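Local coordinates for pectinesterase (Aspergillus niger, PDB 5C1E), which hydrolyses the methyl esters of pectin, releasing methanol and leaving free galacturonate units, and is probably involved in the maceration and soft-rotting of plant tissue, at residues V40-L49 and V73-S81; I176-I184 and G210-Y218. All blocks are in the same frame, centred on the assembly; numbering follows the deposited sequence.

Contact 1: V40-L49 and V73-S81; sequences VASGTYEEQL and VVTITHTIS
G43 to Y45 pairs with V74 to I76 as two neighbouring parallel strands in the first turns of a right-handed parallel beta-helix, the fold of pectin methylesterases. The axes of strands 43-46 and 74-78 approach to 4.7 Å with their directions 23° apart.

Backbone bonding sets the register. G43 N donates to V73 O, T75 N to G43 O, Y45 N to T75 O and T77 N to Y45 O. The shortest, Y45 N to T75 O at 2.7 Å, is also the straightest. The bond from E47 N to T77 O is weak and bent; E46, just before it, is the centre of an inverse gamma turn.

Apolar contacts lie on the face that carries Y45, V74 and I76, which is turned to helix 22-29, where I22 touches Y45 and I76. V74 CG1, placed anti to the backbone N, meets V40 CG1 at 3.6 Å, the two valines crossing nearly at right angles, and also reaches Y45 CE1. The Y45 ring is held at its far end by OH donating to A41 O (2.7 Å), from above that carbonyl's plane, while T75 O lies at the ring edge. Farther along, L49 CD1 abuts I76 CD1 at 4.1 Å. On the other face, the methyls T44 CG2 and T77 CG2 touch, whereas T77 OG1 bonds to E109 of the next strand.

At the end of strand 74-78, Q48 lies across the H78 ring, its amide plane 30° from the ring plane and its NE2 bonded to A92 O. The contact is a CH-pi interaction: Q48 CB sits almost straight above the ring centre, 3.9 Å from the H78 centroid and 8° off the ring normal.

Contact 2: I176-I184 and G210-Y218; sequences IVSNGAGAI and GVSLTEEVY
This is a contact between successive turns of the beta-helix: a short parallel strand pairing, G182-A183 with V217-Y218, joined to the packing of the loop 210-216 against the bend at 178-181. It sits at the edge of the parallel sheet that runs from strand 49-51 to strand 217-220, the latter being its outermost strand within the chain.

The pairing rests on two sound bonds and a weak one. Y218 N donates to G182 O at 2.9 Å and I184 N to Y218 O at 2.8 Å, both nearly straight, with the donors tilted 22° and 24° from the carbonyl planes. G182 N to E216 O is weak at 3.4 Å. G182 adopts backbone angles at which a CB would collide with the preceding carbonyl O, so glycine fits this position.

Side-chain packing joins the loop to the bend. L213, in the type II turn that E216 N closes onto L213 O, inserts both methyls: CD1 lies 3.5 Å from S178 O and close to G180 N, while CD2 comes against A181 N. G180 N is buried without a hydrogen-bond partner. V217 splits its branches: CG1, anti to the backbone N (chi1 177°), approaches S178 OG at 3.5 Å and also I184 CG1, whereas CG2 lies near S178 CB. The hydroxyl S178 OG has its polar partner in Y162 OH. Y218 lies on the opposite face of the strand from V217; its CB meets A183 CB at 4.1 Å, and G182 O is at its ring edge.

A183 brings this layer to the predicted active site, its side chain about 4 Å from that of D161. The arrangement is that of stacked coils in a right-handed parallel beta-helix, with A183 and Y218 on the sheet that, as in other pectinesterases, probably carries the catalytic residues.

How the contacts relate
Contacts 1 and 2 lie in series along the chain and toward different ends of one parallel beta-helix, their centres 25 Å apart and their nearest atoms about 13 Å apart, without touching. Strands 43-46 and 74-78 belong to an eight-stranded sheet on which segment 176-184 also starts, through strand 175-178. The strand pairing of contact 2 lies instead in the seven-stranded sheet, whose first strand, 49-51, starts at the last residue of segment 40-49. Contact 1 thus joins early turns near helix 22-29, away from the annotated sites, and contact 2 later turns beside the predicted active-site D161. Both join neighbouring coils through parallel strands, one near the N-terminal end and one toward the C-terminal end.

Contact 1: V40-L49 and V73-S81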
loop_
_atom_site.group_PDB
_atom_site.type_symbol
_atom_site.label_atom_id
_atom_site.label_comp_id
_atom_site.label_asym_id
_atom_site.label_seq_id
_atom_site.Cartn_x
_atom_site.Cartn_y
_atom_site.Cartn_z
ATOM N N VAL A 40 12.084 10.109 -11.917
ATOM C CA VAL A 40 11.394 11.355 -11.624
ATOM C C VAL A 40 12.218 12.169 -10.640
ATOM O O VAL A 40 12.546 11.701 -9.531
ATOM C CB VAL A 40 9.979 11.106 -11.062
ATOM C CG1 VAL A 40 9.175 12.406 -10.970
ATOM C CG2 VAL A 40 9.237 10.110 -11.938
ATOM N N ALA A 41 12.583 13.376 -11.066
ATOM C CA ALA A 41 13.289 14.294 -10.219
ATOM C C ALA A 41 12.319 14.980 -9.277
ATOM O O ALA A 41 11.094 14.947 -9.455
ATOM C CB ALA A 41 14.039 15.319 -11.043
ATOM N N SER A 42 12.903 15.618 -8.274
ATOM C CA SER A 42 12.181 16.297 -7.217
ATOM C C SER A 42 11.061 17.173 -7.770
ATOM O O SER A 42 11.200 17.834 -8.806
ATOM C CB SER A 42 13.149 17.149 -6.372
ATOM O OG SER A 42 13.923 18.025 -7.182
ATOM N N GLY A 43 9.955 17.172 -7.045
ATOM C CA GLY A 43 8.831 18.007 -7.379
ATOM C C GLY A 43 7.528 17.482 -6.846
ATOM O O GLY A 43 7.430 16.320 -6.398
ATOM N N THR A 44 6.528 18.345 -6.909
ATOM C CA THR A 44 5.137 17.958 -6.671
ATOM C C THR A 44 4.456 17.964 -8.020
ATOM O O THR A 44 4.443 18.987 -8.705
ATOM C CB THR A 44 4.442 18.918 -5.694
ATOM O OG1 THR A 44 5.106 18.829 -4.439
ATOM C CG2 THR A 44 2.979 18.562 -5.520
ATOM N N TYR A 45 3.970 16.791 -8.414
ATOM C CA TYR A 45 3.357 16.559 -9.706
ATOM C C TYR A 45 1.838 16.413 -9.510
ATOM O O TYR A 45 1.353 15.424 -8.952
ATOM C CB TYR A 45 3.995 15.326 -10.354
ATOM C CG TYR A 45 5.477 15.505 -10.598
ATOM C CD1 TYR A 45 6.406 15.290 -9.582
ATOM C CD2 TYR A 45 5.949 15.925 -11.848
ATOM C CE1 TYR A 45 7.769 15.465 -9.816
ATOM C CE2 TYR A 45 7.298 16.110 -12.092
ATOM C CZ TYR A 45 8.203 15.890 -11.081
ATOM O OH TYR A 45 9.529 16.091 -11.339
ATOM N N GLU A 46 1.111 17.443 -9.931
ATOM C CA GLU A 46 -0.320 17.502 -9.816
ATOM C C GLU A 46 -0.899 16.764 -11.021
ATOM O O GLU A 46 -1.211 17.364 -12.047
ATOM C CB GLU A 46 -0.777 18.963 -9.774
ATOM C CG GLU A 46 -0.261 19.695 -8.529
ATOM C CD GLU A 46 -0.870 21.078 -8.313
ATOM O OE1 GLU A 46 -1.427 21.678 -9.262
ATOM O OE2 GLU A 46 -0.769 21.581 -7.178
ATOM N N GLU A 47 -0.990 15.447 -10.888
ATOM C CA GLU A 47 -1.367 14.565 -11.986
ATOM C C GLU A 47 -2.213 13.410 -11.477
ATOM O O GLU A 47 -2.109 13.026 -10.314
ATOM C CB GLU A 47 -0.103 14.006 -12.653
ATOM C CG GLU A 47 0.790 15.066 -13.273
ATOM C CD GLU A 47 1.962 14.471 -14.013
ATOM O OE1 GLU A 47 1.748 13.594 -14.880
ATOM O OE2 GLU A 47 3.098 14.865 -13.716
ATOM N N GLN A 48 -3.071 12.881 -12.354
ATOM C CA GLN A 48 -3.808 11.644 -12.108
ATOM C C GLN A 48 -3.387 10.648 -13.188
ATOM O O GLN A 48 -3.517 10.927 -14.380
ATOM C CB GLN A 48 -5.316 11.891 -12.148
ATOM C CG GLN A 48 -6.122 10.699 -11.683
ATOM C CD GLN A 48 -7.607 10.971 -11.597
ATOM O OE1 GLN A 48 -8.143 11.850 -12.281
ATOM N NE2 GLN A 48 -8.287 10.213 -10.746
ATOM N N LEU A 49 -2.846 9.506 -12.780
ATOM C CA LEU A 49 -2.151 8.616 -13.711
ATOM C C LEU A 49 -2.750 7.221 -13.757
ATOM O O LEU A 49 -3.192 6.689 -12.739
ATOM C CB LEU A 49 -0.686 8.502 -13.295
ATOM C CG LEU A 49 0.063 9.824 -13.198
ATOM C CD1 LEU A 49 1.435 9.595 -12.598
ATOM C CD2 LEU A 49 0.149 10.467 -14.573
ATOM N N VAL A 73 11.450 13.147 -2.270
ATOM C CA VAL A 73 11.233 14.523 -2.714
ATOM C C VAL A 73 10.310 14.578 -3.933
ATOM O O VAL A 73 10.127 15.648 -4.523
ATOM C CB VAL A 73 12.563 15.251 -3.023
ATOM C CG1 VAL A 73 13.270 15.624 -1.726
ATOM C CG2 VAL A 73 13.472 14.408 -3.925
ATOM N N VAL A 74 9.720 13.440 -4.296
ATOM C CA VAL A 74 8.768 13.356 -5.400
ATOM C C VAL A 74 7.400 13.034 -4.832
ATOM O O VAL A 74 7.225 12.016 -4.160
ATOM C CB VAL A 74 9.159 12.295 -6.434
ATOM C CG1 VAL A 74 8.116 12.224 -7.544
ATOM C CG2 VAL A 74 10.517 12.622 -7.019
ATOM N N THR A 75 6.444 13.927 -5.068
ATOM C CA THR A 75 5.073 13.703 -4.643
ATOM C C THR A 75 4.171 13.775 -5.863
ATOM O O THR A 75 4.259 14.731 -6.640
ATOM C CB THR A 75 4.656 14.737 -3.578
ATOM O OG1 THR A 75 5.436 14.527 -2.400
ATOM C CG2 THR A 75 3.190 14.569 -3.201
ATOM N N ILE A 76 3.334 12.752 -6.035
ATOM C CA ILE A 76 2.249 12.759 -7.008
ATOM C C ILE A 76 0.952 13.007 -6.253
ATOM O O ILE A 76 0.592 12.241 -5.342
ATOM C CB ILE A 76 2.144 11.427 -7.779
ATOM C CG1 ILE A 76 3.518 11.036 -8.320
ATOM C CG2 ILE A 76 1.123 11.545 -8.919
ATOM C CD1 ILE A 76 3.558 9.724 -9.044
ATOM N N THR A 77 0.238 14.062 -6.627
ATOM C CA THR A 77 -0.952 14.428 -5.897
ATOM C C THR A 77 -2.112 14.793 -6.814
ATOM O O THR A 77 -1.928 15.392 -7.862
ATOM C CB THR A 77 -0.689 15.597 -4.917
ATOM O OG1 THR A 77 -1.851 15.816 -4.107
ATOM C CG2 THR A 77 -0.327 16.857 -5.647
ATOM N N HIS A 78 -3.307 14.427 -6.357
ATOM C CA HIS A 78 -4.553 14.784 -7.019
ATOM C C HIS A 78 -5.655 14.660 -5.970
ATOM O O HIS A 78 -5.497 13.951 -4.973
ATOM C CB HIS A 78 -4.787 13.875 -8.233
ATOM C CG HIS A 78 -6.021 14.205 -9.027
ATOM N ND1 HIS A 78 -7.158 13.428 -8.988
ATOM C CD2 HIS A 78 -6.274 15.191 -9.922
ATOM C CE1 HIS A 78 -8.072 13.942 -9.793
ATOM N NE2 HIS A 78 -7.559 15.011 -10.374
ATOM N N THR A 79 -6.748 15.386 -6.152
ATOM C CA THR A 79 -7.823 15.383 -5.171
ATOM C C THR A 79 -9.167 15.158 -5.863
ATOM O O THR A 79 -9.583 15.965 -6.696
ATOM C CB THR A 79 -7.870 16.717 -4.405
ATOM O OG1 THR A 79 -6.657 16.884 -3.658
ATOM C CG2 THR A 79 -9.030 16.752 -3.445
ATOM N N ILE A 80 -9.808 14.045 -5.517
ATOM C CA ILE A 80 -11.186 13.769 -5.858
ATOM C C ILE A 80 -11.680 12.577 -5.046
ATOM O O ILE A 80 -10.899 11.683 -4.729
ATOM C CB ILE A 80 -11.366 13.509 -7.378
ATOM C CG1 ILE A 80 -12.843 13.501 -7.768
ATOM C CG2 ILE A 80 -10.674 12.235 -7.820
ATOM C CD1 ILE A 80 -13.052 13.534 -9.271
ATOM N N SER A 81 -12.980 12.570 -4.730
ATOM C CA SER A 81 -13.598 11.451 -3.999
ATOM C C SER A 81 -14.227 10.447 -4.970
ATOM O O SER A 81 -14.460 10.767 -6.142
ATOM C CB SER A 81 -14.651 12.000 -3.041
ATOM O OG SER A 81 -15.739 12.540 -3.772
#

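Contact 2: I176-I184 and G210-Y218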
loop_
_atom_site.group_PDB
_atom_site.type_symbol
_atom_site.label_atom_id
_atom_site.label_comp_id
_atom_site.label_asym_id
_atom_site.label_seq_id
_atom_site.Cartn_x
_atom_site.Cartn_y
_atom_site.Cartn_z
ATOM N N ILE A 176 2.790 1.944 9.313
ATOM C CA ILE A 176 1.377 2.021 9.041
ATOM C C ILE A 176 0.820 3.008 10.058
ATOM O O ILE A 176 0.848 2.755 11.272
ATOM C CB ILE A 176 0.746 0.623 9.108
ATOM C CG1 ILE A 176 1.300 -0.240 7.975
ATOM C CG2 ILE A 176 -0.771 0.697 9.083
ATOM C CD1 ILE A 176 0.992 -1.716 8.090
ATOM N N VAL A 177 0.358 4.148 9.549
ATOM C CA VAL A 177 0.138 5.353 10.345
ATOM C C VAL A 177 -1.324 5.777 10.285
ATOM O O VAL A 177 -1.803 6.174 9.234
ATOM C CB VAL A 177 1.024 6.505 9.839
ATOM C CG1 VAL A 177 0.877 7.742 10.727
ATOM C CG2 VAL A 177 2.490 6.062 9.769
ATOM N N SER A 178 -2.033 5.694 11.408
ATOM C CA SER A 178 -3.436 6.116 11.459
ATOM C C SER A 178 -3.561 7.609 11.778
ATOM O O SER A 178 -2.991 8.086 12.777
ATOM C CB SER A 178 -4.235 5.310 12.508
ATOM O OG SER A 178 -4.588 4.017 12.049
ATOM N N ASN A 179 -4.323 8.339 10.954
ATOM C CA ASN A 179 -4.580 9.776 11.177
ATOM C C ASN A 179 -6.026 10.070 11.598
ATOM O O ASN A 179 -6.481 11.223 11.548
ATOM C CB ASN A 179 -4.195 10.630 9.956
ATOM C CG ASN A 179 -4.895 10.201 8.689
ATOM O OD1 ASN A 179 -5.745 9.315 8.716
ATOM N ND2 ASN A 179 -4.540 10.822 7.574
ATOM N N GLY A 180 -6.732 9.027 12.017
ATOM C CA GLY A 180 -8.120 9.127 12.462
ATOM C C GLY A 180 -8.588 7.772 12.963
ATOM O O GLY A 180 -7.905 6.769 12.769
ATOM N N ALA A 181 -9.735 7.745 13.626
ATOM C CA ALA A 181 -10.297 6.510 14.147
ATOM C C ALA A 181 -10.897 5.655 13.014
ATOM O O ALA A 181 -11.545 6.176 12.076
ATOM C CB ALA A 181 -11.366 6.834 15.180
ATOM N N GLY A 182 -10.705 4.340 13.107
ATOM C CA GLY A 182 -11.204 3.426 12.088
ATOM C C GLY A 182 -10.452 2.109 12.068
ATOM O O GLY A 182 -9.665 1.807 12.979
ATOM N N ALA A 183 -10.738 1.299 11.053
ATOM C CA ALA A 183 -10.072 0.009 10.885
ATOM C C ALA A 183 -9.003 0.139 9.823
ATOM O O ALA A 183 -9.229 0.755 8.792
ATOM C CB ALA A 183 -11.075 -1.061 10.509
ATOM N N ILE A 184 -7.831 -0.446 10.071
ATOM C CA ILE A 184 -6.727 -0.310 9.146
ATOM C C ILE A 184 -6.995 -1.113 7.872
ATOM O O ILE A 184 -6.913 -0.581 6.782
ATOM C CB ILE A 184 -5.402 -0.773 9.772
ATOM C CG1 ILE A 184 -5.018 0.127 10.939
ATOM C CG2 ILE A 184 -4.301 -0.754 8.734
ATOM C CD1 ILE A 184 -3.933 -0.426 11.831
ATOM N N GLY A 210 0.590 14.325 16.461
ATOM C CA GLY A 210 -0.454 15.304 16.788
ATOM C C GLY A 210 -1.881 14.780 16.914
ATOM O O GLY A 210 -2.767 15.533 17.297
ATOM N N VAL A 211 -2.110 13.505 16.594
ATOM C CA VAL A 211 -3.448 12.930 16.700
ATOM C C VAL A 211 -3.473 11.911 17.844
ATOM O O VAL A 211 -2.588 11.047 17.959
ATOM C CB VAL A 211 -3.926 12.328 15.356
ATOM C CG1 VAL A 211 -3.294 10.977 15.080
ATOM C CG2 VAL A 211 -5.441 12.214 15.334
ATOM N N SER A 212 -4.480 12.043 18.707
ATOM C CA SER A 212 -4.666 11.157 19.862
ATOM C C SER A 212 -5.767 10.137 19.548
ATOM O O SER A 212 -6.942 10.497 19.387
ATOM C CB SER A 212 -5.051 11.964 21.105
ATOM O OG SER A 212 -6.173 12.791 20.829
ATOM N N LEU A 213 -5.370 8.870 19.494
ATOM C CA LEU A 213 -6.229 7.786 19.032
ATOM C C LEU A 213 -6.119 6.556 19.930
ATOM O O LEU A 213 -6.314 5.438 19.467
ATOM C CB LEU A 213 -5.826 7.400 17.613
ATOM C CG LEU A 213 -6.010 8.473 16.539
ATOM C CD1 LEU A 213 -5.453 7.985 15.216
ATOM C CD2 LEU A 213 -7.477 8.849 16.396
ATOM N N THR A 214 -5.801 6.755 21.211
ATOM C CA THR A 214 -5.633 5.617 22.107
ATOM C C THR A 214 -6.877 4.735 22.067
ATOM O O THR A 214 -7.976 5.208 22.286
ATOM C CB THR A 214 -5.330 6.074 23.545
ATOM O OG1 THR A 214 -4.123 6.841 23.524
ATOM C CG2 THR A 214 -5.152 4.868 24.487
ATOM N N GLU A 215 -6.679 3.457 21.762
ATOM C CA GLU A 215 -7.759 2.457 21.689
ATOM C C GLU A 215 -8.884 2.777 20.695
ATOM O O GLU A 215 -9.973 2.228 20.806
ATOM C CB GLU A 215 -8.330 2.180 23.094
ATOM C CG GLU A 215 -7.268 1.610 24.019
ATOM C CD GLU A 215 -7.790 1.067 25.334
ATOM O OE1 GLU A 215 -8.996 1.172 25.612
ATOM O OE2 GLU A 215 -6.978 0.508 26.084
ATOM N N GLU A 216 -8.611 3.617 19.689
ATOM C CA GLU A 216 -9.633 3.974 18.701
ATOM C C GLU A 216 -9.404 3.359 17.324
ATOM O O GLU A 216 -10.129 3.673 16.373
ATOM C CB GLU A 216 -9.716 5.491 18.557
ATOM C CG GLU A 216 -10.039 6.194 19.857
ATOM C CD GLU A 216 -10.352 7.666 19.687
ATOM O OE1 GLU A 216 -10.109 8.237 18.609
ATOM O OE2 GLU A 216 -10.860 8.240 20.667
ATOM N N VAL A 217 -8.383 2.520 17.194
ATOM C CA VAL A 217 -8.031 1.960 15.891
ATOM C C VAL A 217 -8.188 0.444 15.956
ATOM O O VAL A 217 -7.840 -0.194 16.957
ATOM C CB VAL A 217 -6.609 2.395 15.442
ATOM C CG1 VAL A 217 -6.204 1.747 14.128
ATOM C CG2 VAL A 217 -6.544 3.907 15.282
ATOM N N TYR A 218 -8.714 -0.126 14.884
ATOM C CA TYR A 218 -8.831 -1.571 14.760
ATOM C C TYR A 218 -7.890 -2.096 13.695
ATOM O O TYR A 218 -7.586 -1.419 12.712
ATOM C CB TYR A 218 -10.274 -1.953 14.414
ATOM C CG TYR A 218 -11.261 -1.604 15.514
ATOM C CD1 TYR A 218 -11.507 -2.480 16.557
ATOM C CD2 TYR A 218 -11.938 -0.396 15.498
ATOM C CE1 TYR A 218 -12.412 -2.163 17.569
ATOM C CE2 TYR A 218 -12.841 -0.062 16.497
ATOM C CZ TYR A 218 -13.077 -0.950 17.527
ATOM O OH TYR A 218 -13.975 -0.608 18.511
#